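Local structure of peptidoglycan DD-endopeptidase ShyB (Vibrio cholerae, 2GU1) at residues A[166-171]-A[181-186]; A[205-210]-A[242-247]; A[39-44]-A[228-233]. The protein hydrolyses the peptide cross-links between adjacent peptidoglycan strands as a zinc-dependent DD-endopeptidase, probably making room for new glycans as the cell wall expands. All blocks are in the same frame, centred on the assembly; numbering follows the deposited sequence.

Interaction 1 (A[166-171]-A[181-186]); sequences EIKAIS and AFLAED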
loop_
_atom_site.group_PDB
_atom_site.type_symbol
_atom_site.label_atom_id
_atom_site.label_comp_id
_atom_site.label_asym_id
_atom_site.label_seq_id
_atom_site.Cartn_x
_atom_site.Cartn_y
_atom_site.Cartn_z
ATOM N N GLU A 166 -10.270 -9.108 3.937
ATOM C CA GLU A 166 -10.902 -7.791 3.856
ATOM C C GLU A 166 -12.246 -7.800 4.571
ATOM O O GLU A 166 -13.058 -8.715 4.388
ATOM C CB GLU A 166 -11.100 -7.378 2.388
ATOM C CG GLU A 166 -11.540 -5.923 2.223
ATOM C CD GLU A 166 -11.572 -5.477 0.774
ATOM O OE1 GLU A 166 -12.586 -5.734 0.088
ATOM O OE2 GLU A 166 -10.573 -4.876 0.322
ATOM N N ILE A 167 -12.466 -6.797 5.412
ATOM C CA ILE A 167 -13.724 -6.672 6.140
ATOM C C ILE A 167 -14.740 -6.107 5.157
ATOM O O ILE A 167 -14.479 -5.089 4.506
ATOM C CB ILE A 167 -13.585 -5.697 7.328
ATOM C CG1 ILE A 167 -12.434 -6.150 8.233
ATOM C CG2 ILE A 167 -14.906 -5.587 8.066
ATOM C CD1 ILE A 167 -12.292 -5.325 9.520
ATOM N N LYS A 168 -15.900 -6.751 5.061
ATOM C CA LYS A 168 -16.931 -6.313 4.132
ATOM C C LYS A 168 -18.130 -5.662 4.808
ATOM O O LYS A 168 -18.790 -4.804 4.220
ATOM C CB LYS A 168 -17.412 -7.498 3.276
ATOM C CG LYS A 168 -16.279 -8.248 2.570
ATOM C CD LYS A 168 -15.206 -7.288 2.026
ATOM C CE LYS A 168 -15.205 -7.192 0.498
ATOM N NZ LYS A 168 -16.490 -6.698 -0.074
ATOM N N ALA A 169 -18.410 -6.065 6.039
ATOM C CA ALA A 169 -19.539 -5.516 6.766
ATOM C C ALA A 169 -19.273 -5.481 8.267
ATOM O O ALA A 169 -18.581 -6.341 8.814
ATOM C CB ALA A 169 -20.797 -6.340 6.476
ATOM N N ILE A 170 -19.851 -4.480 8.918
ATOM C CA ILE A 170 -19.687 -4.278 10.350
ATOM C C ILE A 170 -21.061 -3.944 10.916
ATOM O O ILE A 170 -21.724 -3.029 10.431
ATOM C CB ILE A 170 -18.733 -3.086 10.622
ATOM C CG1 ILE A 170 -17.344 -3.386 10.045
ATOM C CG2 ILE A 170 -18.660 -2.790 12.109
ATOM C CD1 ILE A 170 -16.373 -2.225 10.140
ATOM N N SER A 171 -21.507 -4.686 11.921
ATOM C CA SER A 171 -22.808 -4.386 12.507
ATOM C C SER A 171 -22.785 -4.579 14.013
ATOM O O SER A 171 -22.264 -5.574 14.515
ATOM C CB SER A 171 -23.895 -5.272 11.894
ATOM O OG SER A 171 -23.844 -6.578 12.437
ATOM N N ALA A 181 -22.428 -0.881 8.929
ATOM C CA ALA A 181 -21.747 -0.266 7.800
ATOM C C ALA A 181 -21.306 -1.356 6.829
ATOM O O ALA A 181 -20.989 -2.475 7.241
ATOM C CB ALA A 181 -20.538 0.530 8.281
ATOM N N PHE A 182 -21.275 -1.018 5.545
ATOM C CA PHE A 182 -20.904 -1.969 4.498
ATOM C C PHE A 182 -19.893 -1.355 3.544
ATOM O O PHE A 182 -19.990 -0.173 3.211
ATOM C CB PHE A 182 -22.153 -2.368 3.707
ATOM C CG PHE A 182 -23.274 -2.874 4.563
ATOM C CD1 PHE A 182 -23.306 -4.203 4.985
ATOM C CD2 PHE A 182 -24.308 -2.026 4.942
ATOM C CE1 PHE A 182 -24.349 -4.673 5.778
ATOM C CE2 PHE A 182 -25.354 -2.487 5.734
ATOM C CZ PHE A 182 -25.377 -3.816 6.150
ATOM N N LEU A 183 -18.923 -2.159 3.113
ATOM C CA LEU A 183 -17.892 -1.697 2.186
ATOM C C LEU A 183 -18.501 -1.638 0.786
ATOM O O LEU A 183 -18.964 -2.643 0.273
ATOM C CB LEU A 183 -16.703 -2.663 2.198
ATOM C CG LEU A 183 -15.501 -2.382 1.293
ATOM C CD1 LEU A 183 -14.948 -1.008 1.564
ATOM C CD2 LEU A 183 -14.423 -3.439 1.539
ATOM N N ALA A 184 -18.499 -0.452 0.186
ATOM C CA ALA A 184 -19.058 -0.249 -1.147
ATOM C C ALA A 184 -18.010 -0.407 -2.248
ATOM O O ALA A 184 -16.806 -0.532 -1.984
ATOM C CB ALA A 184 -19.693 1.141 -1.243
ATOM N N GLU A 185 -18.499 -0.374 -3.482
ATOM C CA GLU A 185 -17.682 -0.517 -4.682
ATOM C C GLU A 185 -16.550 0.505 -4.727
ATOM O O GLU A 185 -15.472 0.215 -5.256
ATOM C CB GLU A 185 -18.580 -0.370 -5.921
ATOM C CG GLU A 185 -17.936 -0.744 -7.258
ATOM C CD GLU A 185 -16.933 0.284 -7.741
ATOM O OE1 GLU A 185 -17.282 1.486 -7.794
ATOM O OE2 GLU A 185 -15.795 -0.110 -8.072
ATOM N N ASP A 186 -16.784 1.690 -4.160
ATOM C CA ASP A 186 -15.777 2.746 -4.161
ATOM C C ASP A 186 -14.718 2.604 -3.061
ATOM O O ASP A 186 -13.914 3.506 -2.840
ATOM C CB ASP A 186 -16.459 4.129 -4.086
ATOM C CG ASP A 186 -16.976 4.469 -2.695
ATOM O OD1 ASP A 186 -17.142 3.549 -1.866
ATOM O OD2 ASP A 186 -17.236 5.671 -2.440
#

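Interaction 2 (A[205-210]-A[242-247]); sequences PVDKAY and GAPVYS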
loop_
_atom_site.group_PDB
_atom_site.type_symbol
_atom_site.label_atom_id
_atom_site.label_comp_id
_atom_site.label_asym_id
_atom_site.label_seq_id
_atom_site.Cartn_x
_atom_site.Cartn_y
_atom_site.Cartn_z
ATOM N N PRO A 205 -2.518 16.768 -5.028
ATOM C CA PRO A 205 -1.603 16.793 -3.880
ATOM C C PRO A 205 -0.812 18.106 -3.814
ATOM O O PRO A 205 0.075 18.258 -2.973
ATOM C CB PRO A 205 -0.688 15.604 -4.142
ATOM C CG PRO A 205 -0.529 15.667 -5.643
ATOM C CD PRO A 205 -1.954 15.951 -6.124
ATOM N N VAL A 206 -1.120 19.042 -4.712
ATOM C CA VAL A 206 -0.424 20.326 -4.739
ATOM C C VAL A 206 -1.397 21.474 -5.041
ATOM O O VAL A 206 -2.537 21.249 -5.476
ATOM C CB VAL A 206 0.705 20.350 -5.810
ATOM C CG1 VAL A 206 1.806 19.337 -5.460
ATOM C CG2 VAL A 206 0.124 20.049 -7.177
ATOM N N ASP A 207 -0.935 22.702 -4.814
ATOM C CA ASP A 207 -1.754 23.877 -5.058
ATOM C C ASP A 207 -1.958 24.114 -6.548
ATOM O O ASP A 207 -1.175 23.639 -7.382
ATOM C CB ASP A 207 -1.124 25.103 -4.392
ATOM C CG ASP A 207 -1.121 25.001 -2.875
ATOM O OD1 ASP A 207 -2.189 24.708 -2.286
ATOM O OD2 ASP A 207 -0.051 25.217 -2.268
ATOM N N LYS A 208 -3.017 24.850 -6.879
ATOM C CA LYS A 208 -3.357 25.135 -8.271
ATOM C C LYS A 208 -2.182 25.559 -9.138
ATOM O O LYS A 208 -2.078 25.163 -10.305
ATOM C CB LYS A 208 -4.450 26.211 -8.336
ATOM C CG LYS A 208 -5.749 25.818 -7.642
ATOM C CD LYS A 208 -6.849 26.846 -7.887
ATOM C CE LYS A 208 -8.147 26.438 -7.211
ATOM N NZ LYS A 208 -9.250 27.406 -7.491
ATOM N N ALA A 209 -1.287 26.356 -8.576
ATOM C CA ALA A 209 -0.139 26.837 -9.339
ATOM C C ALA A 209 0.744 25.737 -9.929
ATOM O O ALA A 209 1.401 25.948 -10.949
ATOM C CB ALA A 209 0.710 27.769 -8.461
ATOM N N TYR A 210 0.747 24.557 -9.319
ATOM C CA TYR A 210 1.617 23.480 -9.798
ATOM C C TYR A 210 0.896 22.204 -10.241
ATOM O O TYR A 210 1.484 21.118 -10.258
ATOM C CB TYR A 210 2.625 23.142 -8.699
ATOM C CG TYR A 210 3.293 24.365 -8.102
ATOM C CD1 TYR A 210 4.031 25.239 -8.903
ATOM C CD2 TYR A 210 3.195 24.645 -6.739
ATOM C CE1 TYR A 210 4.656 26.360 -8.360
ATOM C CE2 TYR A 210 3.820 25.764 -6.182
ATOM C CZ TYR A 210 4.550 26.613 -6.997
ATOM O OH TYR A 210 5.195 27.703 -6.456
ATOM N N GLY A 242 10.830 22.485 -3.457
ATOM C CA GLY A 242 10.396 23.301 -2.331
ATOM C C GLY A 242 8.903 23.589 -2.286
ATOM O O GLY A 242 8.400 24.117 -1.289
ATOM N N ALA A 243 8.185 23.256 -3.353
ATOM C CA ALA A 243 6.746 23.487 -3.377
ATOM C C ALA A 243 6.076 22.574 -2.362
ATOM O O ALA A 243 6.475 21.419 -2.203
ATOM C CB ALA A 243 6.187 23.208 -4.765
ATOM N N PRO A 244 5.052 23.080 -1.658
ATOM C CA PRO A 244 4.359 22.256 -0.668
ATOM C C PRO A 244 3.587 21.102 -1.301
ATOM O O PRO A 244 2.985 21.246 -2.372
ATOM C CB PRO A 244 3.438 23.255 0.034
ATOM C CG PRO A 244 3.110 24.223 -1.070
ATOM C CD PRO A 244 4.481 24.438 -1.700
ATOM N N VAL A 245 3.619 19.959 -0.623
ATOM C CA VAL A 245 2.937 18.747 -1.074
ATOM C C VAL A 245 1.951 18.418 0.035
ATOM O O VAL A 245 2.318 18.443 1.209
ATOM C CB VAL A 245 3.942 17.576 -1.240
ATOM C CG1 VAL A 245 3.215 16.291 -1.599
ATOM C CG2 VAL A 245 4.958 17.924 -2.312
ATOM N N TYR A 246 0.705 18.127 -0.331
ATOM C CA TYR A 246 -0.326 17.833 0.656
ATOM C C TYR A 246 -0.938 16.455 0.473
ATOM O O TYR A 246 -1.010 15.950 -0.647
ATOM C CB TYR A 246 -1.456 18.850 0.548
ATOM C CG TYR A 246 -0.991 20.284 0.515
ATOM C CD1 TYR A 246 -0.798 21.004 1.693
ATOM C CD2 TYR A 246 -0.746 20.922 -0.700
ATOM C CE1 TYR A 246 -0.376 22.335 1.659
ATOM C CE2 TYR A 246 -0.323 22.251 -0.746
ATOM C CZ TYR A 246 -0.144 22.949 0.434
ATOM O OH TYR A 246 0.239 24.267 0.387
ATOM N N SER A 247 -1.402 15.869 1.574
ATOM C CA SER A 247 -2.056 14.566 1.515
ATOM C C SER A 247 -3.415 14.782 0.873
ATOM O O SER A 247 -4.099 15.766 1.166
ATOM C CB SER A 247 -2.257 13.980 2.917
ATOM O OG SER A 247 -3.037 12.786 2.859
HETATM O O HOH W 1 1.731 23.239 -4.006
#

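Interaction 3 (A[39-44]-A[228-233]); sequences DLDHLQ and RVVPHN. With ZN (zinc ion), chain B.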
loop_
_atom_site.group_PDB
_atom_site.type_symbol
_atom_site.label_atom_id
_atom_site.label_comp_id
_atom_site.label_asym_id
_atom_site.label_seq_id
_atom_site.Cartn_x
_atom_site.Cartn_y
_atom_site.Cartn_z
ATOM N N ASP A 39 12.868 -1.303 -9.615
ATOM C CA ASP A 39 11.820 -1.218 -8.592
ATOM C C ASP A 39 11.316 0.201 -8.312
ATOM O O ASP A 39 10.385 0.392 -7.526
ATOM C CB ASP A 39 12.274 -1.858 -7.276
ATOM C CG ASP A 39 11.101 -2.415 -6.475
ATOM O OD1 ASP A 39 10.199 -3.023 -7.099
ATOM O OD2 ASP A 39 11.077 -2.257 -5.235
ATOM N N LEU A 40 11.929 1.193 -8.947
ATOM C CA LEU A 40 11.497 2.579 -8.775
ATOM C C LEU A 40 10.016 2.700 -9.114
ATOM O O LEU A 40 9.265 3.375 -8.422
ATOM C CB LEU A 40 12.299 3.504 -9.700
ATOM C CG LEU A 40 11.735 4.907 -9.991
ATOM C CD1 LEU A 40 11.592 5.689 -8.703
ATOM C CD2 LEU A 40 12.670 5.632 -10.960
ATOM N N ASP A 41 9.599 2.026 -10.178
ATOM C CA ASP A 41 8.216 2.087 -10.633
ATOM C C ASP A 41 7.225 1.162 -9.939
ATOM O O ASP A 41 6.045 1.139 -10.295
ATOM C CB ASP A 41 8.183 1.831 -12.133
ATOM C CG ASP A 41 8.969 2.866 -12.898
ATOM O OD1 ASP A 41 8.625 4.060 -12.774
ATOM O OD2 ASP A 41 9.933 2.502 -13.602
ATOM N N HIS A 42 7.685 0.425 -8.935
ATOM C CA HIS A 42 6.808 -0.509 -8.244
ATOM C C HIS A 42 6.935 -0.421 -6.733
ATOM O O HIS A 42 5.940 -0.551 -6.011
ATOM C CB HIS A 42 7.135 -1.920 -8.727
ATOM C CG HIS A 42 7.172 -2.037 -10.216
ATOM N ND1 HIS A 42 6.029 -2.088 -10.986
ATOM C CD2 HIS A 42 8.211 -2.033 -11.085
ATOM C CE1 HIS A 42 6.362 -2.109 -12.263
ATOM N NE2 HIS A 42 7.681 -2.077 -12.350
ATOM N N LEU A 43 8.167 -0.195 -6.275
ATOM C CA LEU A 43 8.508 -0.077 -4.857
ATOM C C LEU A 43 7.930 -1.226 -4.031
ATOM O O LEU A 43 7.322 -1.012 -2.981
ATOM C CB LEU A 43 8.036 1.277 -4.304
ATOM C CG LEU A 43 8.650 2.527 -4.959
ATOM C CD1 LEU A 43 7.964 3.764 -4.432
ATOM C CD2 LEU A 43 10.151 2.591 -4.681
ATOM N N GLN A 44 8.120 -2.445 -4.530
ATOM C CA GLN A 44 7.637 -3.649 -3.855
ATOM C C GLN A 44 8.666 -4.135 -2.821
ATOM O O GLN A 44 8.320 -4.558 -1.722
ATOM C CB GLN A 44 7.430 -4.770 -4.875
ATOM C CG GLN A 44 6.589 -4.407 -6.092
ATOM C CD GLN A 44 5.116 -4.635 -5.870
ATOM O OE1 GLN A 44 4.522 -4.087 -4.945
ATOM N NE2 GLN A 44 4.511 -5.453 -6.727
ATOM N N ARG A 228 10.893 -1.998 -24.381
ATOM C CA ARG A 228 10.185 -2.857 -23.436
ATOM C C ARG A 228 9.210 -2.021 -22.602
ATOM O O ARG A 228 9.423 -0.826 -22.401
ATOM C CB ARG A 228 11.184 -3.569 -22.514
ATOM C CG ARG A 228 12.082 -4.587 -23.221
ATOM C CD ARG A 228 12.869 -5.442 -22.227
ATOM N NE ARG A 228 13.911 -4.692 -21.534
ATOM C CZ ARG A 228 15.200 -4.708 -21.861
ATOM N NH1 ARG A 228 15.627 -5.444 -22.881
ATOM N NH2 ARG A 228 16.067 -3.983 -21.168
ATOM N N VAL A 229 8.141 -2.643 -22.118
ATOM C CA VAL A 229 7.165 -1.917 -21.311
ATOM C C VAL A 229 7.689 -1.606 -19.914
ATOM O O VAL A 229 8.087 -2.496 -19.169
ATOM C CB VAL A 229 5.836 -2.701 -21.164
ATOM C CG1 VAL A 229 5.178 -2.872 -22.520
ATOM C CG2 VAL A 229 6.095 -4.051 -20.527
ATOM N N VAL A 230 7.695 -0.323 -19.576
ATOM C CA VAL A 230 8.141 0.147 -18.270
ATOM C C VAL A 230 7.044 1.132 -17.873
ATOM O O VAL A 230 7.079 2.307 -18.240
ATOM C CB VAL A 230 9.502 0.861 -18.374
ATOM C CG1 VAL A 230 9.970 1.311 -17.000
ATOM C CG2 VAL A 230 10.526 -0.081 -19.004
ATOM N N PRO A 231 6.047 0.652 -17.118
ATOM C CA PRO A 231 4.914 1.465 -16.672
ATOM C C PRO A 231 5.220 2.689 -15.824
ATOM O O PRO A 231 6.128 2.684 -14.987
ATOM C CB PRO A 231 4.050 0.460 -15.919
ATOM C CG PRO A 231 5.081 -0.435 -15.287
ATOM C CD PRO A 231 6.051 -0.658 -16.434
ATOM N N HIS A 232 4.464 3.751 -16.078
ATOM C CA HIS A 232 4.578 4.960 -15.283
ATOM C C HIS A 232 3.334 4.814 -14.423
ATOM O O HIS A 232 2.217 5.068 -14.877
ATOM C CB HIS A 232 4.478 6.220 -16.131
ATOM C CG HIS A 232 4.702 7.476 -15.346
ATOM N ND1 HIS A 232 3.818 8.533 -15.362
ATOM C CD2 HIS A 232 5.711 7.839 -14.517
ATOM C CE1 HIS A 232 4.275 9.495 -14.578
ATOM N NE2 HIS A 232 5.421 9.100 -14.055
ATOM N N ASN A 233 3.532 4.378 -13.189
ATOM C CA ASN A 233 2.434 4.136 -12.268
ATOM C C ASN A 233 1.973 5.322 -11.424
ATOM O O ASN A 233 1.402 5.137 -10.348
ATOM C CB ASN A 233 2.814 2.957 -11.365
ATOM C CG ASN A 233 2.816 1.636 -12.113
ATOM O OD1 ASN A 233 3.668 0.777 -11.888
ATOM N ND2 ASN A 233 1.847 1.466 -13.005
HETATM ZN ZN ZN B . 6.402 9.941 -12.498
HETATM O O HOH W 2 6.132 4.676 -11.987
#

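Interaction 1 (A[166-171]-A[181-186])
With CG anti to the backbone N (chi1 180°) and a second torsion of 56°, Leu183 sends its CD2 methyl across the strand pair between the Glu166 and Lys168 side chains, close to Ile167 O. Glu166 keeps an extended chain from CB through CD and crosses the leucine at about a right angle, and its OE1 lies 3.3 Å from Leu183 CD2. Lys168 instead bends at each torsion beyond CB and runs its aliphatic part obliquely past the same methyl, with its CD 4.0 Å from Leu183 CD2. The backbones form an antiparallel beta hairpin. Ile170 and Ala181 are a hydrogen-bonded pair linked by both Ile170 N to Ala181 O (2.9 Å) and Ala181 N to Ile170 O (2.7 Å), and Leu183 N adds a nearly straight bond to Lys168 O. Between them, Ala169 and Phe182 form a non-hydrogen-bonded pair, and Ala169 CB touches Phe182 CD1 at 3.6 Å. On the other flank of strand 160-173, Lys168 and Ala169 both face Leu151 in a classic beta bulge. Glu166 OE2 makes a salt bridge with Arg319. Ile170 and Ala181 share the sheet face opposite Phe182, and there Met132 of helix 122-132 and Phe189 of strand 189-191 pack against them.

Interaction 2 (A[205-210]-A[242-247])
The edge strand 244-246 of a small three-stranded antiparallel sheet in the M23 peptidase part of the chain meets the loop that leads toward strand 213-215, and Tyr246 takes part with both its backbone and its ring. Tyr246 N donates an almost straight hydrogen bond of 2.7 Å to Pro205 O. With CG anti to the carbonyl carbon (chi1 -49°), the ring lies alongside the loop, and Val206 CA sits at its edge. The phenol then reaches Asp207, where Tyr246 OH donates to Asp207 OD2 at 2.8 Å; the carboxylate oxygen is met on its syn side and lies near the ring plane, although carboxylate and ring are turned 59° apart. The other flank of strand 244-246 pairs with strand 297-300, leaving this flank to the loop. A water extends the polar link: it accepts from Asp207 N and donates both to Asp207 OD2, a longer bond, and to Pro244 O at 2.9 Å. Asp207 OD2 is thus held by the phenol and the water, while Pro244 CG lies 3.5 Å from Asp207 OD2. Beyond Asp207 the chain makes a short 3-10 turn that brings Tyr210 back toward the strand, and Tyr210 CE2 rests 3.8 Å from Ala243 CB. Inward, Pro205 packs on Leu312 and Phe314 of strand 312-318, and Val245 touches Leu312 and also Tyr278 of strand 274-281.

Interaction 3 (A[39-44]-A[228-233])
Asp41 of the LysM-like domain sets its carboxylate beside Val230 CG1 and Pro231 O, on the segment that brings His232 to the catalytic zinc of the M23 peptidase. His232 and Asp236 make up the HxxxD zinc motif of this family, and His313 completes the set of protein ligands. The close-packed part is small and joins side chains and a backbone carbonyl. With CG anti to the carbonyl carbon (chi1 -61°), Asp41 crosses Val230 at about a right angle, Asp41 OD2 lying 3.6 Å from Val230 CG1, and its CG sits 3.5 Å from Pro231 O. Next to it, His42 CE1 touches Pro231 CG at 3.7 Å. Asp41 CB lies over one face of the His42 imidazole, offset toward the rim, and the ring also stacks with Tyr89. The looser side of the contact relies on solvent: a water bridges Asp41 OD1 and Asn233 N, accepting from Asn233 N at 2.9 Å and donating to Asp41 OD1 at 2.7 Å. The two segments bury only 205 Å² between them, and the link is a surface contact between domains far apart in sequence. Its place beside the metal, with the Asp41 side chain about 5 Å from that of His313, is consistent with the N-terminal domain restricting access to the active site in this conformation. Asp41 OD1 nevertheless stays 6.3 Å from the zinc ion, whereas His232 NE2 binds the metal at 2.0 Å, its ND1 hydrogen-bonded to Gly216 O.

From the N terminus, segment 39-44 of the LysM-like domain comes first, but its partner 228-233 arrives 184 residues later, so interaction 3 closes a very long loop. Nested within that loop is interaction 1, the hairpin of strands 160-173 and 179-183 inside the Csd3 second domain. Interaction 2 begins after it, at 205-210, still inside the long loop, and closes at 242-247 beyond 228-233; interactions 2 and 3 therefore cross. Both bring earlier parts of the chain onto the M23 peptidase domain, at sites whose centres are 24 Å apart. Interactions 1 and 3 lie on opposite sides of the chain's centre, and no two of the contacts touch.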